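Local coordinates for protein eukaryotic translation initiation factor 5A-2 (Arabidopsis thaliana, PDB 3HKS) that binds the ribosome between the peptidyl and exit sites and promotes translation elongation and termination, rescuing ribosomes stalled on polyproline and other difficult sequences, at residues A[26-40]-A[82-94]. Residues are numbered along the deposited sequence; the frame is centred on the assembly and turned at random.
Sequences TYPQSAGNIRKGGHI and VPSSHNCDVPHVN. With EDO (1,2-ethanediol), chain C.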
loop_
_atom_site.group_PDB
_atom_site.type_symbol
_atom_site.label_atom_id
_atom_site.label_comp_id
_atom_site.label_asym_id
_atom_site.label_seq_id
_atom_site.Cartn_x
_atom_site.Cartn_y
_atom_site.Cartn_z
ATOM N N THR A 26 12.775 -1.319 0.972
ATOM C CA THR A 26 12.864 -0.068 1.722
ATOM C C THR A 26 14.107 0.734 1.316
ATOM O O THR A 26 15.065 0.192 0.751
ATOM C CB THR A 26 12.926 -0.318 3.251
ATOM O OG1 THR A 26 14.173 -0.935 3.597
ATOM C CG2 THR A 26 11.776 -1.204 3.733
ATOM N N TYR A 27 14.092 2.026 1.620
ATOM C CA TYR A 27 15.299 2.829 1.534
ATOM C C TYR A 27 15.482 3.620 2.835
ATOM O O TYR A 27 14.492 3.911 3.521
ATOM C CB TYR A 27 15.251 3.754 0.315
ATOM C CG TYR A 27 14.044 4.658 0.237
ATOM C CD1 TYR A 27 12.866 4.245 -0.409
ATOM C CD2 TYR A 27 14.093 5.947 0.767
ATOM C CE1 TYR A 27 11.759 5.096 -0.498
ATOM C CE2 TYR A 27 13.009 6.797 0.672
ATOM C CZ TYR A 27 11.849 6.363 0.039
ATOM O OH TYR A 27 10.803 7.237 -0.049
ATOM N N PRO A 28 16.747 3.911 3.208
ATOM C CA PRO A 28 17.035 4.658 4.432
ATOM C C PRO A 28 16.965 6.168 4.228
ATOM O O PRO A 28 17.512 6.695 3.249
ATOM C CB PRO A 28 18.470 4.231 4.764
ATOM C CG PRO A 28 19.103 3.987 3.420
ATOM C CD PRO A 28 17.987 3.485 2.515
ATOM N N GLN A 29 16.291 6.848 5.147
ATOM C CA GLN A 29 16.152 8.299 5.090
ATOM C C GLN A 29 16.118 8.849 6.519
ATOM O O GLN A 29 15.474 8.261 7.391
ATOM C CB GLN A 29 14.874 8.670 4.335
ATOM C CG GLN A 29 14.617 10.167 4.173
ATOM C CD GLN A 29 13.381 10.424 3.339
ATOM O OE1 GLN A 29 12.410 9.676 3.417
ATOM N NE2 GLN A 29 13.419 11.470 2.515
ATOM N N SER A 30 16.821 9.955 6.753
ATOM C CA SER A 30 16.950 10.507 8.093
ATOM C C SER A 30 15.577 10.872 8.609
ATOM O O SER A 30 14.755 11.396 7.852
ATOM C CB SER A 30 17.896 11.708 8.129
ATOM O OG SER A 30 17.358 12.801 7.405
ATOM N N ALA A 31 15.327 10.576 9.888
ATOM C CA ALA A 31 14.031 10.848 10.508
ATOM C C ALA A 31 13.603 12.301 10.353
ATOM O O ALA A 31 12.415 12.582 10.187
ATOM C CB ALA A 31 14.041 10.432 11.974
ATOM N N GLY A 32 14.568 13.226 10.370
ATOM C CA GLY A 32 14.289 14.663 10.203
ATOM C C GLY A 32 13.739 15.049 8.836
ATOM O O GLY A 32 13.192 16.142 8.658
ATOM N N ASN A 33 13.876 14.152 7.866
ATOM C CA ASN A 33 13.344 14.388 6.510
ATOM C C ASN A 33 11.946 13.797 6.288
ATOM O O ASN A 33 11.310 14.095 5.294
ATOM C CB ASN A 33 14.311 13.857 5.444
ATOM C CG ASN A 33 15.375 14.871 5.059
ATOM O OD1 ASN A 33 15.065 15.997 4.681
ATOM N ND2 ASN A 33 16.636 14.468 5.138
ATOM N N ILE A 34 11.482 12.968 7.217
ATOM C CA ILE A 34 10.152 12.366 7.129
ATOM C C ILE A 34 9.052 13.404 7.369
ATOM O O ILE A 34 9.132 14.221 8.299
ATOM C CB ILE A 34 9.969 11.176 8.109
ATOM C CG1 ILE A 34 11.148 10.188 8.040
ATOM C CG2 ILE A 34 8.605 10.475 7.894
ATOM C CD1 ILE A 34 11.194 9.314 6.844
ATOM N N ARG A 35 8.032 13.360 6.516
ATOM C CA ARG A 35 6.938 14.315 6.542
ATOM C C ARG A 35 5.592 13.605 6.665
ATOM O O ARG A 35 5.430 12.455 6.234
ATOM C CB ARG A 35 6.952 15.182 5.281
ATOM C CG ARG A 35 8.185 16.071 5.113
ATOM C CD ARG A 35 8.201 17.269 6.092
ATOM N NE ARG A 35 9.441 18.044 5.960
ATOM C CZ ARG A 35 10.539 17.853 6.694
ATOM N NH1 ARG A 35 10.575 16.921 7.643
ATOM N NH2 ARG A 35 11.613 18.594 6.470
ATOM N N LYS A 36 4.640 14.306 7.274
ATOM C CA LYS A 36 3.249 13.878 7.342
ATOM C C LYS A 36 2.763 13.559 5.927
ATOM O O LYS A 36 2.948 14.352 5.006
ATOM C CB LYS A 36 2.394 14.986 7.984
ATOM C CG LYS A 36 0.929 14.607 8.209
ATOM C CD LYS A 36 0.119 15.801 8.733
ATOM C CE LYS A 36 -1.399 15.556 8.649
ATOM N NZ LYS A 36 -2.195 16.743 9.154
ATOM N N GLY A 37 2.169 12.389 5.756
ATOM C CA GLY A 37 1.723 11.943 4.428
ATOM C C GLY A 37 2.709 11.024 3.721
ATOM O O GLY A 37 2.348 10.371 2.738
ATOM N N GLY A 38 3.953 10.982 4.213
ATOM C CA GLY A 38 4.963 10.047 3.745
ATOM C C GLY A 38 4.805 8.722 4.475
ATOM O O GLY A 38 3.870 8.548 5.261
ATOM N N HIS A 39 5.732 7.795 4.224
ATOM C CA HIS A 39 5.715 6.477 4.844
ATOM C C HIS A 39 6.983 6.161 5.633
ATOM O O HIS A 39 8.054 6.722 5.397
ATOM C CB HIS A 39 5.456 5.379 3.791
ATOM C CG HIS A 39 4.147 5.531 3.081
ATOM N ND1 HIS A 39 3.999 6.312 1.958
ATOM C CD2 HIS A 39 2.919 5.031 3.355
ATOM C CE1 HIS A 39 2.739 6.286 1.563
ATOM N NE2 HIS A 39 2.061 5.514 2.393
ATOM N N ILE A 40 6.842 5.213 6.536
ATOM C CA ILE A 40 7.901 4.806 7.435
ATOM C C ILE A 40 7.646 3.342 7.798
ATOM O O ILE A 40 6.498 2.898 7.796
ATOM C CB ILE A 40 7.894 5.724 8.691
ATOM C CG1 ILE A 40 9.175 5.582 9.518
ATOM C CG2 ILE A 40 6.631 5.507 9.546
ATOM C CD1 ILE A 40 9.141 6.384 10.826
ATOM N N VAL A 82 12.436 8.627 17.122
ATOM C CA VAL A 82 13.704 8.462 16.409
ATOM C C VAL A 82 14.517 9.764 16.485
ATOM O O VAL A 82 13.977 10.841 16.234
ATOM C CB VAL A 82 13.475 8.080 14.894
ATOM C CG1 VAL A 82 14.767 7.585 14.243
ATOM C CG2 VAL A 82 12.388 6.978 14.740
ATOM N N PRO A 83 15.822 9.675 16.803
ATOM C CA PRO A 83 16.668 10.862 16.675
ATOM C C PRO A 83 16.593 11.368 15.255
ATOM O O PRO A 83 16.626 10.556 14.323
ATOM C CB PRO A 83 18.077 10.318 16.947
ATOM C CG PRO A 83 17.854 9.132 17.787
ATOM C CD PRO A 83 16.597 8.506 17.256
ATOM N N SER A 84 16.490 12.685 15.082
ATOM C CA SER A 84 16.319 13.275 13.748
ATOM C C SER A 84 17.444 12.903 12.787
ATOM O O SER A 84 17.244 12.896 11.562
ATOM C CB SER A 84 16.166 14.798 13.824
ATOM O OG SER A 84 17.232 15.394 14.537
ATOM N N SER A 85 18.607 12.570 13.356
ATOM C CA SER A 85 19.833 12.313 12.593
ATOM C C SER A 85 20.018 10.833 12.257
ATOM O O SER A 85 20.898 10.498 11.473
ATOM C CB SER A 85 21.066 12.849 13.336
ATOM O OG SER A 85 21.373 12.039 14.468
ATOM N N HIS A 86 19.199 9.956 12.842
ATOM C CA HIS A 86 19.223 8.531 12.509
ATOM C C HIS A 86 18.309 8.279 11.302
ATOM O O HIS A 86 17.355 9.025 11.073
ATOM C CB HIS A 86 18.740 7.654 13.683
ATOM C CG HIS A 86 19.746 7.448 14.779
ATOM N ND1 HIS A 86 20.750 8.351 15.070
ATOM C CD2 HIS A 86 19.867 6.450 15.688
ATOM C CE1 HIS A 86 21.457 7.911 16.096
ATOM N NE2 HIS A 86 20.938 6.763 16.493
ATOM N N ASN A 87 18.600 7.228 10.538
ATOM C CA ASN A 87 17.738 6.830 9.422
ATOM C C ASN A 87 16.523 6.081 9.896
ATOM O O ASN A 87 16.600 5.256 10.798
ATOM C CB ASN A 87 18.458 5.925 8.415
ATOM C CG ASN A 87 19.553 6.616 7.701
ATOM O OD1 ASN A 87 19.468 7.802 7.425
ATOM N ND2 ASN A 87 20.606 5.881 7.392
ATOM N N CYS A 88 15.401 6.374 9.261
ATOM C CA CYS A 88 14.260 5.475 9.280
ATOM C C CYS A 88 14.399 4.573 8.065
ATOM O O CYS A 88 15.096 4.911 7.113
ATOM C CB CYS A 88 12.966 6.279 9.188
ATOM S SG CYS A 88 12.653 7.227 10.661
ATOM N N ASP A 89 13.770 3.414 8.117
ATOM C CA ASP A 89 13.487 2.653 6.901
ATOM C C ASP A 89 12.176 3.152 6.313
ATOM O O ASP A 89 11.174 3.216 7.002
ATOM C CB ASP A 89 13.404 1.166 7.207
ATOM C CG ASP A 89 14.746 0.577 7.517
ATOM O OD1 ASP A 89 15.730 0.913 6.814
ATOM O OD2 ASP A 89 14.813 -0.234 8.453
ATOM N N VAL A 90 12.209 3.544 5.051
ATOM C CA VAL A 90 11.015 4.001 4.362
ATOM C C VAL A 90 10.595 2.938 3.344
ATOM O O VAL A 90 11.385 2.577 2.485
ATOM C CB VAL A 90 11.232 5.367 3.663
ATOM C CG1 VAL A 90 9.974 5.787 2.882
ATOM C CG2 VAL A 90 11.618 6.441 4.688
ATOM N N PRO A 91 9.345 2.438 3.432
ATOM C CA PRO A 91 8.935 1.397 2.478
ATOM C C PRO A 91 8.569 2.005 1.125
ATOM O O PRO A 91 8.009 3.098 1.069
ATOM C CB PRO A 91 7.695 0.792 3.143
ATOM C CG PRO A 91 7.064 1.962 3.871
ATOM C CD PRO A 91 8.252 2.797 4.360
ATOM N N HIS A 92 8.912 1.324 0.039
ATOM C CA HIS A 92 8.336 1.682 -1.262
ATOM C C HIS A 92 6.854 1.310 -1.227
ATOM O O HIS A 92 6.489 0.243 -0.720
ATOM C CB HIS A 92 9.016 0.913 -2.396
ATOM C CG HIS A 92 10.407 1.368 -2.690
ATOM N ND1 HIS A 92 10.683 2.570 -3.309
ATOM C CD2 HIS A 92 11.601 0.768 -2.482
ATOM C CE1 HIS A 92 11.988 2.692 -3.459
ATOM N NE2 HIS A 92 12.567 1.616 -2.959
ATOM N N VAL A 93 6.011 2.203 -1.719
ATOM C CA VAL A 93 4.576 1.952 -1.785
ATOM C C VAL A 93 4.140 2.235 -3.215
ATOM O O VAL A 93 4.353 3.329 -3.730
ATOM C CB VAL A 93 3.742 2.812 -0.775
ATOM C CG1 VAL A 93 2.233 2.493 -0.900
ATOM C CG2 VAL A 93 4.215 2.582 0.666
ATOM N N ASN A 94 3.551 1.233 -3.858
ATOM C CA ASN A 94 3.147 1.379 -5.245
ATOM C C ASN A 94 1.658 1.137 -5.439
ATOM O O ASN A 94 1.048 0.386 -4.694
ATOM C CB ASN A 94 3.977 0.454 -6.131
ATOM C CG ASN A 94 5.387 0.972 -6.356
ATOM O OD1 ASN A 94 6.363 0.351 -5.925
ATOM N ND2 ASN A 94 5.503 2.121 -7.035
HETATM C C1 EDO C . 8.504 12.265 3.305
HETATM O O1 EDO C . 8.261 11.368 4.397
HETATM C C2 EDO C . 10.008 12.361 3.109
HETATM O O2 EDO C . 10.319 13.329 2.094
HETATM O O HOH W 1 15.341 0.594 -2.703
HETATM O O HOH W 2 17.538 14.852 9.007
#
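Tyr27 and Val90 exchange two backbone hydrogen bonds, Tyr27 N to Val90 O (2.9 Å) and Val90 N to Tyr27 O (2.8 Å). Gln29 and Cys88 form the next such pair. Strands 26-30 and 87-91 pair antiparallel in the SH3-like barrel of the N-terminal domain. Beyond the strands, Ala31 N donates to His86 O at 2.8 Å. Gly32 N reaches a lone pair of Ser84 O in the type I turn 83-86. A water links Ser84 O to Ser30 OG.

Val90 packs against Tyr27, Gln29 and Ile34, with CG1 3.3 Å from His39 O. Val90 CB lies over one face of the Tyr27 ring, 3.9 Å from the centroid. Tyr27 CG sits between its backbone N and carbonyl carbon (chi1 55°), which folds the ring over Val90. Val90 CG2 meets Ile34 CD1 at 3.6 Å. Cys88 SG touches Ala31 CB and, at 3.6 Å, Ile40 CD1. Ile34 and Ile40 also touch Phe67 of strand 64-71.

At the other end the Tyr27 and His92 rings meet obliquely, planes at 53°. Where the chain enters the OB-fold domain, Val93, which also touches Met149, sets CG2 over the centre of the His39 ring, 3.8 Å from its centroid.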